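Local atomic coordinates of mevalonate 3-kinase (Thermoplasma acidophilum, PDB entry 4RKS), a protein that phosphorylates mevalonate with ATP to give mevalonate 3-phosphate, a step of the alternative mevalonate pathway of extreme acidophiles. Residues E182-I195 and K235-F247. Residues are numbered along the deposited sequence; the frame is centred on the assembly and turned at random.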
loop_
_atom_site.group_PDB
_atom_site.type_symbol
_atom_site.label_atom_id
_atom_site.label_comp_id
_atom_site.label_asym_id
_atom_site.label_seq_id
_atom_site.Cartn_x
_atom_site.Cartn_y
_atom_site.Cartn_z
ATOM N N GLU A 182 -1.153 12.321 -5.029
ATOM C CA GLU A 182 -1.593 12.700 -6.364
ATOM C C GLU A 182 -1.663 11.463 -7.273
ATOM O O GLU A 182 -0.745 10.640 -7.270
ATOM C CB GLU A 182 -0.622 13.751 -6.946
ATOM C CG GLU A 182 -0.720 13.968 -8.450
ATOM C CD GLU A 182 0.336 14.935 -9.010
ATOM O OE1 GLU A 182 1.375 15.195 -8.351
ATOM O OE2 GLU A 182 0.119 15.425 -10.138
ATOM N N LYS A 183 -2.738 11.347 -8.054
ATOM C CA LYS A 183 -2.863 10.275 -9.039
ATOM C C LYS A 183 -2.035 10.601 -10.267
ATOM O O LYS A 183 -2.211 11.659 -10.864
ATOM C CB LYS A 183 -4.322 10.073 -9.442
ATOM C CG LYS A 183 -5.179 9.509 -8.338
ATOM C CD LYS A 183 -6.585 10.094 -8.369
ATOM C CE LYS A 183 -7.366 9.582 -9.560
ATOM N NZ LYS A 183 -8.800 9.971 -9.474
ATOM N N ILE A 184 -1.159 9.679 -10.656
ATOM C CA ILE A 184 -0.193 9.933 -11.725
ATOM C C ILE A 184 -0.528 9.175 -13.008
ATOM O O ILE A 184 -0.398 9.716 -14.107
ATOM C CB ILE A 184 1.241 9.557 -11.253
ATOM C CG1 ILE A 184 1.630 10.383 -10.024
ATOM C CG2 ILE A 184 2.233 9.782 -12.336
ATOM C CD1 ILE A 184 1.674 11.885 -10.275
ATOM N N LEU A 185 -0.965 7.922 -12.860
ATOM C CA LEU A 185 -1.451 7.111 -13.975
ATOM C C LEU A 185 -2.615 6.223 -13.513
ATOM O O LEU A 185 -2.635 5.743 -12.365
ATOM C CB LEU A 185 -0.336 6.231 -14.560
ATOM C CG LEU A 185 0.787 6.837 -15.412
ATOM C CD1 LEU A 185 1.838 5.747 -15.712
ATOM C CD2 LEU A 185 0.236 7.443 -16.713
ATOM N N ASP A 186 -3.579 6.025 -14.405
ATOM C CA ASP A 186 -4.709 5.118 -14.178
ATOM C C ASP A 186 -4.244 3.658 -14.252
ATOM O O ASP A 186 -3.237 3.361 -14.893
ATOM C CB ASP A 186 -5.814 5.352 -15.227
ATOM C CG ASP A 186 -6.419 6.755 -15.165
ATOM O OD1 ASP A 186 -6.455 7.356 -14.066
ATOM O OD2 ASP A 186 -6.888 7.246 -16.220
ATOM N N PRO A 187 -4.992 2.742 -13.625
ATOM C CA PRO A 187 -4.734 1.303 -13.793
ATOM C C PRO A 187 -4.708 0.880 -15.271
ATOM O O PRO A 187 -3.952 -0.019 -15.626
ATOM C CB PRO A 187 -5.904 0.632 -13.042
ATOM C CG PRO A 187 -6.815 1.749 -12.570
ATOM C CD PRO A 187 -6.049 3.021 -12.632
ATOM N N GLU A 188 -5.489 1.545 -16.118
ATOM C CA GLU A 188 -5.514 1.249 -17.559
ATOM C C GLU A 188 -4.159 1.452 -18.251
ATOM O O GLU A 188 -3.875 0.802 -19.253
ATOM C CB GLU A 188 -6.570 2.108 -18.259
ATOM C CG GLU A 188 -8.012 1.704 -17.962
ATOM C CD GLU A 188 -8.461 2.035 -16.540
ATOM O OE1 GLU A 188 -7.849 2.910 -15.888
ATOM O OE2 GLU A 188 -9.437 1.408 -16.076
ATOM N N ALA A 189 -3.322 2.344 -17.719
ATOM C CA ALA A 189 -2.015 2.572 -18.317
ATOM C C ALA A 189 -1.102 1.346 -18.174
ATOM O O ALA A 189 -0.092 1.253 -18.858
ATOM C CB ALA A 189 -1.357 3.781 -17.706
ATOM N N PHE A 190 -1.450 0.433 -17.265
ATOM C CA PHE A 190 -0.656 -0.781 -17.034
ATOM C C PHE A 190 -1.288 -2.051 -17.597
ATOM O O PHE A 190 -0.905 -3.156 -17.205
ATOM C CB PHE A 190 -0.409 -1.001 -15.538
ATOM C CG PHE A 190 0.324 0.118 -14.874
ATOM C CD1 PHE A 190 -0.361 1.236 -14.413
ATOM C CD2 PHE A 190 1.697 0.049 -14.696
ATOM C CE1 PHE A 190 0.311 2.269 -13.788
ATOM C CE2 PHE A 190 2.380 1.076 -14.080
ATOM C CZ PHE A 190 1.685 2.198 -13.628
ATOM N N SER A 191 -2.243 -1.907 -18.508
ATOM C CA SER A 191 -2.993 -3.066 -18.984
ATOM C C SER A 191 -2.097 -4.061 -19.743
ATOM O O SER A 191 -2.415 -5.248 -19.838
ATOM C CB SER A 191 -4.154 -2.617 -19.872
ATOM O OG SER A 191 -3.685 -1.843 -20.958
ATOM N N GLY A 192 -0.975 -3.581 -20.269
ATOM C CA GLY A 192 -0.045 -4.452 -20.966
ATOM C C GLY A 192 0.982 -5.059 -20.027
ATOM O O GLY A 192 1.941 -5.690 -20.469
ATOM N N TYR A 193 0.794 -4.871 -18.724
ATOM C CA TYR A 193 1.793 -5.328 -17.760
ATOM C C TYR A 193 1.165 -6.152 -16.661
ATOM O O TYR A 193 -0.016 -5.992 -16.342
ATOM C CB TYR A 193 2.553 -4.132 -17.169
ATOM C CG TYR A 193 3.395 -3.451 -18.212
ATOM C CD1 TYR A 193 2.831 -2.530 -19.088
ATOM C CD2 TYR A 193 4.748 -3.751 -18.349
ATOM C CE1 TYR A 193 3.592 -1.917 -20.068
ATOM C CE2 TYR A 193 5.521 -3.139 -19.327
ATOM C CZ TYR A 193 4.931 -2.223 -20.182
ATOM O OH TYR A 193 5.672 -1.603 -21.157
ATOM N N SER A 194 1.953 -7.060 -16.105
ATOM C CA SER A 194 1.517 -7.831 -14.954
ATOM C C SER A 194 2.629 -7.837 -13.933
ATOM O O SER A 194 3.768 -7.511 -14.244
ATOM C CB SER A 194 1.149 -9.275 -15.339
ATOM O OG SER A 194 0.248 -9.308 -16.433
ATOM N N ILE A 195 2.293 -8.223 -12.710
ATOM C CA ILE A 195 3.301 -8.421 -11.687
ATOM C C ILE A 195 3.209 -9.843 -11.163
ATOM O O ILE A 195 2.148 -10.277 -10.697
ATOM C CB ILE A 195 3.142 -7.407 -10.535
ATOM C CG1 ILE A 195 3.509 -6.002 -11.030
ATOM C CG2 ILE A 195 4.024 -7.789 -9.344
ATOM C CD1 ILE A 195 3.250 -4.895 -10.026
ATOM N N LYS A 235 6.921 11.083 -12.374
ATOM C CA LYS A 235 5.913 11.986 -12.934
ATOM C C LYS A 235 6.242 12.328 -14.393
ATOM O O LYS A 235 5.346 12.450 -15.222
ATOM C CB LYS A 235 5.784 13.269 -12.096
ATOM C CG LYS A 235 4.498 14.077 -12.389
ATOM C CD LYS A 235 4.193 15.142 -11.317
ATOM C CE LYS A 235 2.969 15.978 -11.717
ATOM N NZ LYS A 235 2.519 16.892 -10.636
ATOM N N GLU A 236 7.531 12.448 -14.698
ATOM C CA GLU A 236 7.998 12.680 -16.068
ATOM C C GLU A 236 7.793 11.480 -16.994
ATOM O O GLU A 236 7.330 11.626 -18.129
ATOM C CB GLU A 236 9.479 13.048 -16.054
ATOM C CG GLU A 236 9.789 14.357 -15.336
ATOM C CD GLU A 236 9.215 15.569 -16.052
ATOM O OE1 GLU A 236 9.316 15.639 -17.300
ATOM O OE2 GLU A 236 8.651 16.446 -15.363
ATOM N N TYR A 237 8.167 10.293 -16.529
ATOM C CA TYR A 237 7.927 9.083 -17.315
ATOM C C TYR A 237 6.444 8.944 -17.667
ATOM O O TYR A 237 6.088 8.456 -18.742
ATOM C CB TYR A 237 8.387 7.840 -16.553
ATOM C CG TYR A 237 9.877 7.624 -16.531
ATOM C CD1 TYR A 237 10.639 7.760 -17.684
ATOM C CD2 TYR A 237 10.527 7.259 -15.354
ATOM C CE1 TYR A 237 12.018 7.549 -17.664
ATOM C CE2 TYR A 237 11.907 7.049 -15.323
ATOM C CZ TYR A 237 12.642 7.194 -16.482
ATOM O OH TYR A 237 14.007 6.987 -16.455
ATOM N N ALA A 238 5.585 9.382 -16.752
ATOM C CA ALA A 238 4.144 9.248 -16.938
ATOM C C ALA A 238 3.672 10.041 -18.149
ATOM O O ALA A 238 2.734 9.637 -18.827
ATOM C CB ALA A 238 3.389 9.691 -15.668
ATOM N N LYS A 239 4.332 11.156 -18.430
ATOM C CA LYS A 239 3.988 11.981 -19.595
ATOM C C LYS A 239 3.971 11.214 -20.913
ATOM O O LYS A 239 3.247 11.575 -21.832
ATOM C CB LYS A 239 4.957 13.155 -19.721
ATOM C CG LYS A 239 4.765 14.229 -18.663
ATOM C CD LYS A 239 5.820 15.309 -18.838
ATOM C CE LYS A 239 5.773 16.364 -17.752
ATOM N NZ LYS A 239 6.828 17.389 -17.996
ATOM N N THR A 240 4.772 10.162 -21.018
ATOM C CA THR A 240 4.782 9.359 -22.240
ATOM C C THR A 240 4.446 7.890 -21.986
ATOM O O THR A 240 4.776 7.023 -22.798
ATOM C CB THR A 240 6.153 9.426 -22.941
ATOM O OG1 THR A 240 7.147 8.836 -22.097
ATOM C CG2 THR A 240 6.545 10.872 -23.239
ATOM N N ASN A 241 3.798 7.620 -20.856
ATOM C CA ASN A 241 3.430 6.261 -20.464
ATOM C C ASN A 241 4.616 5.308 -20.502
ATOM O O ASN A 241 4.482 4.169 -20.949
ATOM C CB ASN A 241 2.307 5.726 -21.365
ATOM C CG ASN A 241 1.025 6.526 -21.237
ATOM O OD1 ASN A 241 0.542 6.760 -20.133
ATOM N ND2 ASN A 241 0.472 6.959 -22.370
ATOM N N ASP A 242 5.776 5.774 -20.039
ATOM C CA ASP A 242 6.977 4.942 -20.042
ATOM C C ASP A 242 6.943 4.003 -18.852
ATOM O O ASP A 242 7.631 4.233 -17.852
ATOM C CB ASP A 242 8.253 5.793 -20.010
ATOM C CG ASP A 242 9.513 4.964 -20.242
ATOM O OD1 ASP A 242 9.403 3.717 -20.347
ATOM O OD2 ASP A 242 10.608 5.557 -20.310
ATOM N N ILE A 243 6.142 2.949 -18.963
ATOM C CA ILE A 243 5.937 2.043 -17.843
ATOM C C ILE A 243 7.230 1.302 -17.488
ATOM O O ILE A 243 7.530 1.118 -16.314
ATOM C CB ILE A 243 4.828 1.024 -18.137
ATOM C CG1 ILE A 243 3.525 1.740 -18.520
ATOM C CG2 ILE A 243 4.605 0.147 -16.924
ATOM C CD1 ILE A 243 2.992 2.663 -17.441
ATOM N N LYS A 244 7.997 0.884 -18.498
ATOM C CA LYS A 244 9.274 0.229 -18.229
ATOM C C LYS A 244 10.232 1.125 -17.447
ATOM O O LYS A 244 10.925 0.659 -16.544
ATOM C CB LYS A 244 9.929 -0.238 -19.530
ATOM C CG LYS A 244 9.291 -1.498 -20.108
ATOM C CD LYS A 244 10.113 -2.025 -21.288
ATOM C CE LYS A 244 9.544 -3.313 -21.835
ATOM N NZ LYS A 244 8.220 -3.093 -22.470
ATOM N N GLY A 245 10.253 2.413 -17.765
ATOM C CA GLY A 245 11.129 3.337 -17.065
ATOM C C GLY A 245 10.746 3.446 -15.601
ATOM O O GLY A 245 11.596 3.471 -14.711
ATOM N N ILE A 246 9.449 3.501 -15.349
ATOM C CA ILE A 246 8.954 3.606 -13.989
ATOM C C ILE A 246 9.378 2.377 -13.183
ATOM O O ILE A 246 9.868 2.513 -12.060
ATOM C CB ILE A 246 7.411 3.799 -13.984
ATOM C CG1 ILE A 246 7.074 5.224 -14.449
ATOM C CG2 ILE A 246 6.819 3.583 -12.602
ATOM C CD1 ILE A 246 5.601 5.402 -14.883
ATOM N N PHE A 247 9.244 1.185 -13.763
ATOM C CA PHE A 247 9.561 -0.028 -13.005
ATOM C C PHE A 247 11.066 -0.245 -12.892
ATOM O O PHE A 247 11.547 -0.648 -11.828
ATOM C CB PHE A 247 8.900 -1.256 -13.617
ATOM C CG PHE A 247 7.443 -1.417 -13.239
ATOM C CD1 PHE A 247 7.077 -1.588 -11.915
ATOM C CD2 PHE A 247 6.449 -1.425 -14.213
ATOM C CE1 PHE A 247 5.747 -1.748 -11.563
ATOM C CE2 PHE A 247 5.101 -1.588 -13.860
ATOM C CZ PHE A 247 4.762 -1.750 -12.535
#
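Ile243, in the first turn of helix 243-262, pushes its branched side chain between the ring of Phe190, in the connection after strand 179-185, and that of Tyr193, which opens strand 193-199. Its CG2, anti to the backbone N, sits between the two rings, over the centre of Tyr193, 3.8 Å from the centroid and 7° off the normal. CD1, ending the other branch, lies over a face of Phe190, displaced toward the rim; both are CH-pi contacts. Phe190 and Phe247 meet obliquely, their planes at 70°, and Ile195 CD1 adds to this buried cluster, 4.3 Å from Phe247 CZ.

A second apolar patch forms where strand 179-185 ends in a classic beta bulge. Ile184 and Leu185 both face Leu169, and both reach Ala238 CB, Ile184 through CG2 at 3.5 Å. Leu185 CD1 also meets Ile243 CD1 and, tip to tip, Ile246 CD1. Asn241, C-prime residue of the Schellman motif closing helix 220-238, brings OD1 beside Leu185 CD2.

Polar contacts lie at two ends. Extended Lys235 crosses Glu182 at about a right angle in a salt bridge, NZ to OE2 2.9 Å, using the syn lone pair of OE2; a weak second bond reaches OE1, to which Trp173 NE1 also donates. Lys244 NZ donates to Tyr193 OH (3.2 Å) and makes its salt bridge with Glu304 of strand 298-304. Thus an apolar core, flanked by Glu182 and Lys244, each with a further partner, seats the helix-to-helix turn of this GHMP kinase against its sheet strands.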